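Long-range contacts in solute-binding protein Csal_2479 (Chromohalobacter salexigens, PDB 4P1L), which binds D-glucuronate and probably delivers it to a tripartite ATP-independent periplasmic (TRAP) transporter for uptake into the cytoplasm: residues A[145-150]-A[222-227]; A[207-212]-A[275-280]. One frame throughout, in Å; residues are numbered along the deposited sequence. Where two conformers were deposited one is given.

Contact 1: residues A[145-150]-A[222-227]; sequences ARSLYN and NYYSLT. With BDP (beta-D-glucopyranuronic acid), chain C.
Y149 overlaps Y224 along one side of its ring: the two side chains meet obliquely, with CD2 of Y149 3.8 Å from CE2 of Y224. They start from directly paired positions, since Y149 and Y224 form an antiparallel non-hydrogen-bonded pair. With CG of Y224 anti to its backbone N (chi1 -171°), the ring runs back along strand 146-150, bringing CE1 to 3.7 Å from S147 CB. Its hydroxyl bonds to the carbonyl of N207 and receives a proton from water 1, which also donates to A145 O and bonds S147 OG, itself bonded to E228 N; that of Y149 pairs with H217.

Strands 146-150 and 223-230 are the inner pair of a four-stranded mixed sheet in this TRAP-family solute-binding protein. Their segment axes run antiparallel at 152°. S225 N reaches L148 O almost straight (2.8 Å, 177° at the hydrogen), and N150 and Y223 exchange two backbone bonds. Near the inverse gamma turn centred on L226, a side chain takes over the ladder: OG1 of T227, which also bonds H229, accepts from L148 N at 3.1 Å. On the face bearing N150 and S225, water 2 donates to L148 O and S225 OG and accepts from N150 ND2; S225 OG also bonds N288 OD1, and N150 OD1 bonds D152 N.

R146 extends into the sugar site. Bent at chi3, it sends NH2 to glucuronate carboxylate oxygen O6A at 2.9 Å and NH1 to ring oxygen O5 at 3.0 Å, while NE forms a salt bridge with E206.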
ATOM      1  N   ALA A 145      -6.800  -5.215   2.919  1.00 12.30           N
ATOM      2  CA  ALA A 145      -6.853  -4.488   4.170  1.00 12.05           C
ATOM      3  C   ALA A 145      -5.701  -4.910   5.092  1.00 14.76           C
ATOM      4  O   ALA A 145      -5.337  -6.094   5.173  1.00 16.12           O
ATOM      5  CB  ALA A 145      -8.188  -4.725   4.843  1.00 12.27           C
ATOM      6  N   ARG A 146      -5.134  -3.932   5.780  1.00 11.70           N
ATOM      7  CA  ARG A 146      -4.078  -4.182   6.764  1.00 11.69           C
ATOM      8  C   ARG A 146      -4.654  -4.380   8.166  1.00 13.62           C
ATOM      9  O   ARG A 146      -5.508  -3.604   8.621  1.00 13.19           O
ATOM     10  CB  ARG A 146      -3.077  -3.028   6.808  1.00 11.63           C
ATOM     11  CG  ARG A 146      -2.465  -2.697   5.421  1.00 11.60           C
ATOM     12  CD  ARG A 146      -1.655  -1.425   5.424  1.00 11.64           C
ATOM     13  NE  ARG A 146      -0.428  -1.474   6.230  1.00 11.78           N
ATOM     14  CZ  ARG A 146       0.800  -1.678   5.755  1.00 13.91           C
ATOM     15  NH1 ARG A 146       1.011  -1.881   4.469  1.00 11.91           N
ATOM     16  NH2 ARG A 146       1.832  -1.694   6.592  1.00 15.80           N
ATOM     17  N   SER A 147      -4.165  -5.407   8.851  1.00 12.98           N
ATOM     18  CA  SER A 147      -4.587  -5.713  10.215  1.00 12.18           C
ATOM     19  C   SER A 147      -3.400  -5.905  11.148  1.00 12.48           C
ATOM     20  O   SER A 147      -2.273  -6.223  10.714  1.00 12.59           O
ATOM     21  CB  SER A 147      -5.467  -6.974  10.222  1.00 12.33           C
ATOM     22  OG  SER A 147      -6.688  -6.735   9.557  1.00 12.95           O
ATOM     23  N   LEU A 148      -3.660  -5.733  12.438  1.00 15.03           N
ATOM     24  CA  LEU A 148      -2.639  -5.856  13.475  1.00 12.63           C
ATOM     25  C   LEU A 148      -2.219  -7.285  13.724  1.00 15.22           C
ATOM     26  O   LEU A 148      -3.060  -8.179  13.878  1.00 19.90           O
ATOM     27  CB  LEU A 148      -3.149  -5.342  14.827  1.00 14.62           C
ATOM     28  CG  LEU A 148      -3.358  -3.872  15.092  1.00 21.03           C
ATOM     29  CD1 LEU A 148      -4.075  -3.692  16.451  1.00 22.40           C
ATOM     30  CD2 LEU A 148      -2.030  -3.141  15.083  1.00 27.39           C
ATOM     31  N   TYR A 149      -0.918  -7.488  13.840  1.00 13.50           N
ATOM     32  CA  TYR A 149      -0.422  -8.734  14.389  1.00 16.47           C
ATOM     33  C   TYR A 149       0.637  -8.507  15.449  1.00 14.38           C
ATOM     34  O   TYR A 149       1.368  -7.526  15.381  1.00 14.77           O
ATOM     35  CB  TYR A 149       0.105  -9.648  13.294  1.00 17.15           C
ATOM     36  CG  TYR A 149       1.012  -9.023  12.250  1.00 14.48           C
ATOM     37  CD1 TYR A 149       2.398  -8.971  12.424  1.00 13.93           C
ATOM     38  CD2 TYR A 149       0.492  -8.559  11.054  1.00 14.41           C
ATOM     39  CE1 TYR A 149       3.219  -8.468  11.424  1.00 15.12           C
ATOM     40  CE2 TYR A 149       1.309  -8.047  10.052  1.00 15.31           C
ATOM     41  CZ  TYR A 149       2.665  -7.982  10.244  1.00 16.68           C
ATOM     42  OH  TYR A 149       3.457  -7.475   9.224  1.00 16.81           O
ATOM     43  N   ASN A 150       0.702  -9.396  16.430  1.00 15.55           N
ATOM     44  CA  ASN A 150       1.620  -9.225  17.552  1.00 15.71           C
ATOM     45  C   ASN A 150       2.017 -10.560  18.154  1.00 22.09           C
ATOM     46  O   ASN A 150       1.495 -11.617  17.788  1.00 19.57           O
ATOM     47  CB  ASN A 150       1.069  -8.275  18.629  1.00 15.67           C
ATOM     48  CG  ASN A 150       0.035  -8.928  19.536  1.00 18.42           C
ATOM     49  OD1 ASN A 150       0.334  -9.303  20.660  1.00 20.48           O
ATOM     50  ND2 ASN A 150      -1.182  -9.039  19.055  1.00 19.85           N
ATOM     51  N   ASN A 222       2.415 -14.527  16.152  0.54 19.06           N
ATOM     52  CA  ASN A 222       1.441 -15.599  15.938  0.54 23.17           C
ATOM     53  C   ASN A 222      -0.032 -15.178  16.031  0.54 21.20           C
ATOM     54  O   ASN A 222      -0.907 -15.968  15.685  0.54 22.59           O
ATOM     55  CB  ASN A 222       1.700 -16.727  16.963  0.54 24.82           C
ATOM     56  CG  ASN A 222       1.215 -18.109  16.478  0.54 22.56           C
ATOM     57  OD1 ASN A 222       1.597 -18.573  15.404  0.54 18.99           O
ATOM     58  ND2 ASN A 222       0.385 -18.765  17.275  0.54 26.53           N
ATOM     59  N   TYR A 223      -0.302 -13.954  16.496  1.00 18.33           N
ATOM     60  CA  TYR A 223      -1.669 -13.470  16.680  1.00 16.84           C
ATOM     61  C   TYR A 223      -1.945 -12.450  15.607  1.00 16.92           C
ATOM     62  O   TYR A 223      -1.239 -11.459  15.504  1.00 17.70           O
ATOM     63  CB  TYR A 223      -1.844 -12.794  18.033  1.00 15.49           C
ATOM     64  CG  TYR A 223      -1.565 -13.737  19.187  1.00 19.02           C
ATOM     65  CD1 TYR A 223      -2.541 -14.610  19.650  1.00 19.59           C
ATOM     66  CD2 TYR A 223      -0.309 -13.786  19.769  1.00 19.65           C
ATOM     67  CE1 TYR A 223      -2.274 -15.479  20.695  1.00 20.71           C
ATOM     68  CE2 TYR A 223      -0.030 -14.671  20.812  1.00 27.94           C
ATOM     69  CZ  TYR A 223      -1.017 -15.514  21.262  1.00 29.52           C
ATOM     70  OH  TYR A 223      -0.759 -16.389  22.299  1.00 33.35           O
ATOM     71  N   TYR A 224      -2.973 -12.695  14.807  1.00 18.76           N
ATOM     72  CA  TYR A 224      -3.372 -11.774  13.767  1.00 15.50           C
ATOM     73  C   TYR A 224      -4.806 -11.396  14.083  1.00 18.79           C
ATOM     74  O   TYR A 224      -5.674 -12.266  14.165  1.00 16.02           O
ATOM     75  CB  TYR A 224      -3.253 -12.469  12.410  1.00 14.05           C
ATOM     76  CG  TYR A 224      -3.425 -11.593  11.184  1.00 16.14           C
ATOM     77  CD1 TYR A 224      -4.678 -11.356  10.626  1.00 24.70           C
ATOM     78  CD2 TYR A 224      -2.321 -11.017  10.561  1.00 21.27           C
ATOM     79  CE1 TYR A 224      -4.824 -10.553   9.484  1.00 26.16           C
ATOM     80  CE2 TYR A 224      -2.464 -10.211   9.437  1.00 19.18           C
ATOM     81  CZ  TYR A 224      -3.708  -9.972   8.905  1.00 18.04           C
ATOM     82  OH  TYR A 224      -3.829  -9.203   7.747  1.00 16.60           O
ATOM     83  N   SER A 225      -5.054 -10.106  14.265  1.00 13.07           N
ATOM     84  CA  SER A 225      -6.384  -9.638  14.692  1.00 12.99           C
ATOM     85  C   SER A 225      -6.930  -8.699  13.622  1.00 15.79           C
ATOM     86  O   SER A 225      -6.281  -7.716  13.286  1.00 14.60           O
ATOM     87  CB  SER A 225      -6.282  -8.927  16.023  1.00 12.15           C
ATOM     88  OG  SER A 225      -5.764  -9.765  17.064  1.00 13.37           O
ATOM     89  N   LEU A 226      -8.138  -8.986  13.133  1.00 15.24           N
ATOM     90  CA  LEU A 226      -8.657  -8.373  11.913  1.00 11.89           C
ATOM     91  C   LEU A 226      -9.250  -6.977  12.120  1.00 10.66           C
ATOM     92  O   LEU A 226     -10.448  -6.707  11.871  1.00 14.71           O
ATOM     93  CB  LEU A 226      -9.663  -9.331  11.254  1.00 17.72           C
ATOM     94  CG  LEU A 226      -9.009 -10.557  10.611  1.00 21.08           C
ATOM     95  CD1 LEU A 226      -9.991 -11.703  10.385  1.00 18.84           C
ATOM     96  CD2 LEU A 226      -8.387 -10.159   9.285  1.00 23.44           C
ATOM     97  N   THR A 227      -8.391  -6.063  12.542  1.00 13.23           N
ATOM     98  CA  THR A 227      -8.753  -4.656  12.599  1.00 11.72           C
ATOM     99  C   THR A 227      -9.105  -4.033  11.229  1.00 15.46           C
ATOM    100  O   THR A 227      -9.937  -3.138  11.187  1.00 13.52           O
ATOM    101  CB  THR A 227      -7.637  -3.853  13.259  1.00 17.26           C
ATOM    102  OG1 THR A 227      -6.378  -4.207  12.660  1.00 11.86           O
ATOM    103  CG2 THR A 227      -7.614  -4.107  14.777  1.00 20.17           C
TER
HETATM  104  C1  BDP C 401       2.846  -3.781   1.934  1.00 11.57           C
HETATM  105  C2  BDP C 401       3.020  -2.864   0.733  1.00 10.53           C
HETATM  106  C3  BDP C 401       4.457  -2.546   0.567  1.00 16.70           C
HETATM  107  C4  BDP C 401       4.921  -1.882   1.825  1.00 12.52           C
HETATM  108  C5  BDP C 401       4.689  -2.802   3.052  1.00 10.25           C
HETATM  109  C6  BDP C 401       5.106  -2.153   4.370  1.00 12.94           C
HETATM  110  O2  BDP C 401       2.548  -3.586  -0.392  1.00 13.24           O
HETATM  111  O3  BDP C 401       4.542  -1.512  -0.547  1.00 13.74           O
HETATM  112  O4  BDP C 401       6.317  -1.550   1.729  1.00 12.28           O
HETATM  113  O5  BDP C 401       3.339  -3.138   3.122  1.00 11.81           O
HETATM  114  O6A BDP C 401       4.416  -2.455   5.397  1.00 13.40           O
HETATM  115  O1  BDP C 401       1.500  -4.045   2.127  1.00 14.07           O
HETATM  116  O6B BDP C 401       6.127  -1.435   4.412  1.00 15.87           O
HETATM  117  O   HOH W   1      -6.271  -7.928   7.057  1.00 16.46           O
HETATM  118  O   HOH W   2      -3.042  -8.859  16.814  1.00 16.53           O

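Contact 2: residues A[207-212]-A[275-280]; sequences NNYPSY and ASKQKI. With BDP (beta-D-glucopyranuronic acid), chain C.
From CB to hydroxyl, Y209 lies against S276, I280 and K277 of helix 248-282. Its CB stands 4.3 Å from CB of S276, close to the point where P210 and S276 bring the backbones nearest (CA to CA 5.4 Å). Further out, CD1 of Y209 lies 3.5 Å from I280 CD1 and CE1 is almost as near, the two side chains crossing at about a right angle. Toward the CE2 and CZ part of the rim, CD of K277 comes near, with its CG over one face of the ring, offset toward the rim. With CG anti to the backbone N (chi1 -175°) and the chain extended beyond it, the lysine crosses the ring obliquely and reaches as far as the hydroxyl. At the tip, Y209 OH is 4.0 Å from K277 CE. This hydroxyl bonds water 3 in the ring plane, and the same water accepts a weak bond from K277 NZ.

I280 CD1 also touches Y212, at the edge of that ring and near its plane, 3.6 Å from CE2, so one methyl serves two tyrosines nearly a helical turn apart. Beside them S276 OG packs against P210 CA but has its polar partner in E213.

The opposite end of segment 207-212 belongs to the sugar site. N208 is the N-cap of helix 209-214: its OD1 accepts from S211 N nearly along the C=O axis (2.8 Å). N207 grips glucuronate from both amide atoms, OD1 accepting from O1 at 2.7 Å and ND2 donating to O5 at 3.1 Å. Thus the short helix 209-214 lies between the ligand and the long helix 248-282, following directly on strand 204-207, while I287 of strand 286-288 touches both Y209 and I280.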
ATOM      1  N   ASN A 207      -0.434  -5.419   8.542  1.00 13.67           N
ATOM      2  CA  ASN A 207      -0.351  -5.634   7.107  1.00 11.12           C
ATOM      3  C   ASN A 207      -1.445  -6.578   6.643  1.00 13.28           C
ATOM      4  O   ASN A 207      -2.202  -7.135   7.454  1.00 14.18           O
ATOM      5  CB  ASN A 207       1.039  -6.174   6.700  1.00 12.24           C
ATOM      6  CG  ASN A 207       1.579  -5.479   5.487  1.00 11.61           C
ATOM      7  OD1 ASN A 207       0.872  -5.339   4.456  1.00 14.48           O
ATOM      8  ND2 ASN A 207       2.795  -4.963   5.593  1.00 15.25           N
ATOM      9  N   ASN A 208      -1.505  -6.745   5.327  1.00 11.27           N
ATOM     10  CA  ASN A 208      -2.401  -7.693   4.688  1.00 13.04           C
ATOM     11  C   ASN A 208      -1.838  -9.099   4.786  1.00 15.78           C
ATOM     12  O   ASN A 208      -0.689  -9.284   5.199  1.00 15.90           O
ATOM     13  CB  ASN A 208      -2.621  -7.297   3.234  1.00 14.42           C
ATOM     14  CG  ASN A 208      -1.303  -7.077   2.484  1.00 12.67           C
ATOM     15  OD1 ASN A 208      -0.393  -7.903   2.534  1.00 15.65           O
ATOM     16  ND2 ASN A 208      -1.204  -5.942   1.808  1.00 11.46           N
ATOM     17  N   TYR A 209      -2.645 -10.092   4.429  1.00 15.12           N
ATOM     18  CA  TYR A 209      -2.208 -11.476   4.536  1.00 15.24           C
ATOM     19  C   TYR A 209      -0.949 -11.786   3.691  1.00 14.26           C
ATOM     20  O   TYR A 209       0.036 -12.375   4.196  1.00 15.41           O
ATOM     21  CB  TYR A 209      -3.350 -12.411   4.184  1.00 16.76           C
ATOM     22  CG  TYR A 209      -4.379 -12.662   5.278  1.00 14.87           C
ATOM     23  CD1 TYR A 209      -4.023 -13.183   6.508  1.00 28.26           C
ATOM     24  CD2 TYR A 209      -5.727 -12.410   5.044  1.00 26.25           C
ATOM     25  CE1 TYR A 209      -5.001 -13.426   7.503  1.00 25.84           C
ATOM     26  CE2 TYR A 209      -6.705 -12.652   6.018  1.00 23.54           C
ATOM     27  CZ  TYR A 209      -6.335 -13.167   7.238  1.00 28.24           C
ATOM     28  OH  TYR A 209      -7.303 -13.416   8.203  1.00 27.17           O
ATOM     29  N   PRO A 210      -0.940 -11.366   2.420  1.00 13.18           N
ATOM     30  CA  PRO A 210       0.240 -11.756   1.646  1.00 13.20           C
ATOM     31  C   PRO A 210       1.536 -11.184   2.160  1.00 15.29           C
ATOM     32  O   PRO A 210       2.548 -11.878   2.069  1.00 18.63           O
ATOM     33  CB  PRO A 210      -0.083 -11.287   0.232  1.00 17.21           C
ATOM     34  CG  PRO A 210      -1.581 -11.268   0.192  1.00 16.31           C
ATOM     35  CD  PRO A 210      -1.984 -10.791   1.565  1.00 16.17           C
ATOM     36  N   SER A 211       1.517  -9.999   2.766  1.00 16.25           N
ATOM     37  CA  SER A 211       2.753  -9.441   3.305  1.00 12.96           C
ATOM     38  C   SER A 211       3.143 -10.134   4.600  1.00 14.62           C
ATOM     39  O   SER A 211       4.307 -10.518   4.780  1.00 16.35           O
ATOM     40  CB  SER A 211       2.593  -7.942   3.537  1.00 13.52           C
ATOM     41  OG  SER A 211       2.635  -7.237   2.301  1.00 17.71           O
ATOM     42  N   TYR A 212       2.156 -10.294   5.476  1.00 13.55           N
ATOM     43  CA  TYR A 212       2.329 -10.965   6.750  1.00 15.53           C
ATOM     44  C   TYR A 212       2.951 -12.336   6.528  1.00 17.05           C
ATOM     45  O   TYR A 212       3.850 -12.725   7.248  1.00 14.78           O
ATOM     46  CB  TYR A 212       0.967 -11.071   7.418  1.00 15.02           C
ATOM     47  CG  TYR A 212       0.886 -11.838   8.721  1.00 17.07           C
ATOM     48  CD1 TYR A 212       1.648 -11.488   9.813  1.00 13.49           C
ATOM     49  CD2 TYR A 212      -0.009 -12.908   8.863  1.00 18.98           C
ATOM     50  CE1 TYR A 212       1.518 -12.187  11.040  1.00 16.08           C
ATOM     51  CE2 TYR A 212      -0.144 -13.585  10.055  1.00 23.30           C
ATOM     52  CZ  TYR A 212       0.613 -13.219  11.144  1.00 23.75           C
ATOM     53  OH  TYR A 212       0.453 -13.923  12.316  1.00 19.56           O
ATOM     54  N   ALA A 275      -4.462 -18.027  -0.521  1.00 20.80           N
ATOM     55  CA  ALA A 275      -3.334 -18.951  -0.371  1.00 24.12           C
ATOM     56  C   ALA A 275      -2.476 -18.588   0.844  1.00 23.16           C
ATOM     57  O   ALA A 275      -1.996 -19.491   1.563  1.00 22.03           O
ATOM     58  CB  ALA A 275      -2.480 -18.970  -1.609  1.00 25.05           C
ATOM     59  N   SER A 276      -2.255 -17.285   1.060  1.00 19.87           N
ATOM     60  CA  SER A 276      -1.450 -16.864   2.212  1.00 16.97           C
ATOM     61  C   SER A 276      -2.193 -17.210   3.510  1.00 18.54           C
ATOM     62  O   SER A 276      -1.599 -17.734   4.475  1.00 18.34           O
ATOM     63  CB  SER A 276      -1.071 -15.369   2.146  1.00 15.53           C
ATOM     64  OG  SER A 276      -0.076 -15.166   1.151  1.00 18.60           O
ATOM     65  N   LYS A 277      -3.500 -16.958   3.537  1.00 18.95           N
ATOM     66  CA  LYS A 277      -4.283 -17.283   4.731  1.00 19.72           C
ATOM     67  C   LYS A 277      -4.222 -18.757   5.100  1.00 25.44           C
ATOM     68  O   LYS A 277      -4.060 -19.109   6.277  1.00 23.34           O
ATOM     69  CB  LYS A 277      -5.735 -16.876   4.562  1.00 22.94           C
ATOM     70  CG  LYS A 277      -6.569 -17.064   5.805  1.00 27.89           C
ATOM     71  CD  LYS A 277      -7.958 -16.493   5.601  1.00 30.80           C
ATOM     72  CE  LYS A 277      -8.857 -16.837   6.766  1.00 30.39           C
ATOM     73  NZ  LYS A 277     -10.236 -16.397   6.509  1.00 32.56           N
ATOM     74  N   GLN A 278      -4.371 -19.627   4.111  1.00 23.78           N
ATOM     75  CA  GLN A 278      -4.368 -21.059   4.387  1.00 26.51           C
ATOM     76  C   GLN A 278      -2.993 -21.488   4.895  1.00 23.81           C
ATOM     77  O   GLN A 278      -2.879 -22.317   5.800  1.00 26.98           O
ATOM     78  CB  GLN A 278      -4.743 -21.872   3.149  1.00 28.92           C
ATOM     79  CG  GLN A 278      -5.119 -23.333   3.495  1.00 36.06           C
ATOM     80  CD  GLN A 278      -6.158 -23.434   4.625  1.00 45.85           C
ATOM     81  OE1 GLN A 278      -7.258 -22.866   4.541  1.00 49.66           O
ATOM     82  NE2 GLN A 278      -5.797 -24.140   5.697  1.00 38.67           N
ATOM     83  N   LYS A 279      -1.952 -20.904   4.326  1.00 29.17           N
ATOM     84  CA  LYS A 279      -0.606 -21.238   4.744  1.00 22.64           C
ATOM     85  C   LYS A 279      -0.366 -20.844   6.203  1.00 29.01           C
ATOM     86  O   LYS A 279       0.133 -21.628   6.991  1.00 26.18           O
ATOM     87  CB  LYS A 279       0.422 -20.574   3.835  1.00 26.41           C
ATOM     88  CG  LYS A 279       1.847 -20.652   4.359  1.00 27.96           C
ATOM     89  CD  LYS A 279       2.839 -20.174   3.316  1.00 31.62           C
ATOM     90  CE  LYS A 279       4.252 -20.151   3.865  1.00 34.29           C
ATOM     91  NZ  LYS A 279       5.215 -19.381   3.002  1.00 37.12           N
ATOM     92  N   ILE A 280      -0.739 -19.634   6.573  1.00 21.76           N
ATOM     93  CA  ILE A 280      -0.510 -19.205   7.943  1.00 19.99           C
ATOM     94  C   ILE A 280      -1.411 -19.971   8.909  1.00 23.35           C
ATOM     95  O   ILE A 280      -0.993 -20.295  10.032  1.00 24.69           O
ATOM     96  CB  ILE A 280      -0.675 -17.664   8.102  1.00 21.61           C
ATOM     97  CG1 ILE A 280      -2.112 -17.244   7.824  1.00 27.06           C
ATOM     98  CG2 ILE A 280       0.281 -16.926   7.198  1.00 19.68           C
ATOM     99  CD1 ILE A 280      -2.364 -15.768   8.152  1.00 33.88           C
TER
HETATM  100  C1  BDP C 401       2.846  -3.781   1.934  1.00 11.57           C
HETATM  101  C2  BDP C 401       3.020  -2.864   0.733  1.00 10.53           C
HETATM  102  C3  BDP C 401       4.457  -2.546   0.567  1.00 16.70           C
HETATM  103  C4  BDP C 401       4.921  -1.882   1.825  1.00 12.52           C
HETATM  104  C5  BDP C 401       4.689  -2.802   3.052  1.00 10.25           C
HETATM  105  C6  BDP C 401       5.106  -2.153   4.370  1.00 12.94           C
HETATM  106  O2  BDP C 401       2.548  -3.586  -0.392  1.00 13.24           O
HETATM  107  O3  BDP C 401       4.542  -1.512  -0.547  1.00 13.74           O
HETATM  108  O4  BDP C 401       6.317  -1.550   1.729  1.00 12.28           O
HETATM  109  O5  BDP C 401       3.339  -3.138   3.122  1.00 11.81           O
HETATM  110  O6A BDP C 401       4.416  -2.455   5.397  1.00 13.40           O
HETATM  111  O1  BDP C 401       1.500  -4.045   2.127  1.00 14.07           O
HETATM  112  O6B BDP C 401       6.127  -1.435   4.412  1.00 15.87           O
HETATM  113  O   HOH W   3      -9.863 -13.148   7.100  1.00 29.92           O

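Contacts 1 and 2 are both largely buried, with centres about 11 Å apart, and both touch glucuronate. Contact 1 joins two strands of one sheet and relies on backbone bonds and lodged waters; contact 2 joins two helices through apolar side chains, with its partly exposed flank at Y209 and K277. The sheet links them: S147 O and N207 N are 3.0 Å apart in a probable hydrogen bond between strands 146-150 and 204-207. Aromatic rings continue the join, with Y224 stacked on Y209 and Y149 CD2 lying 3.4 Å from Y212 CD1. At the ligand contact 1 brings a cationic guanidinium to the carboxylate and contact 2 neutral amides to O1, and both donate to O5.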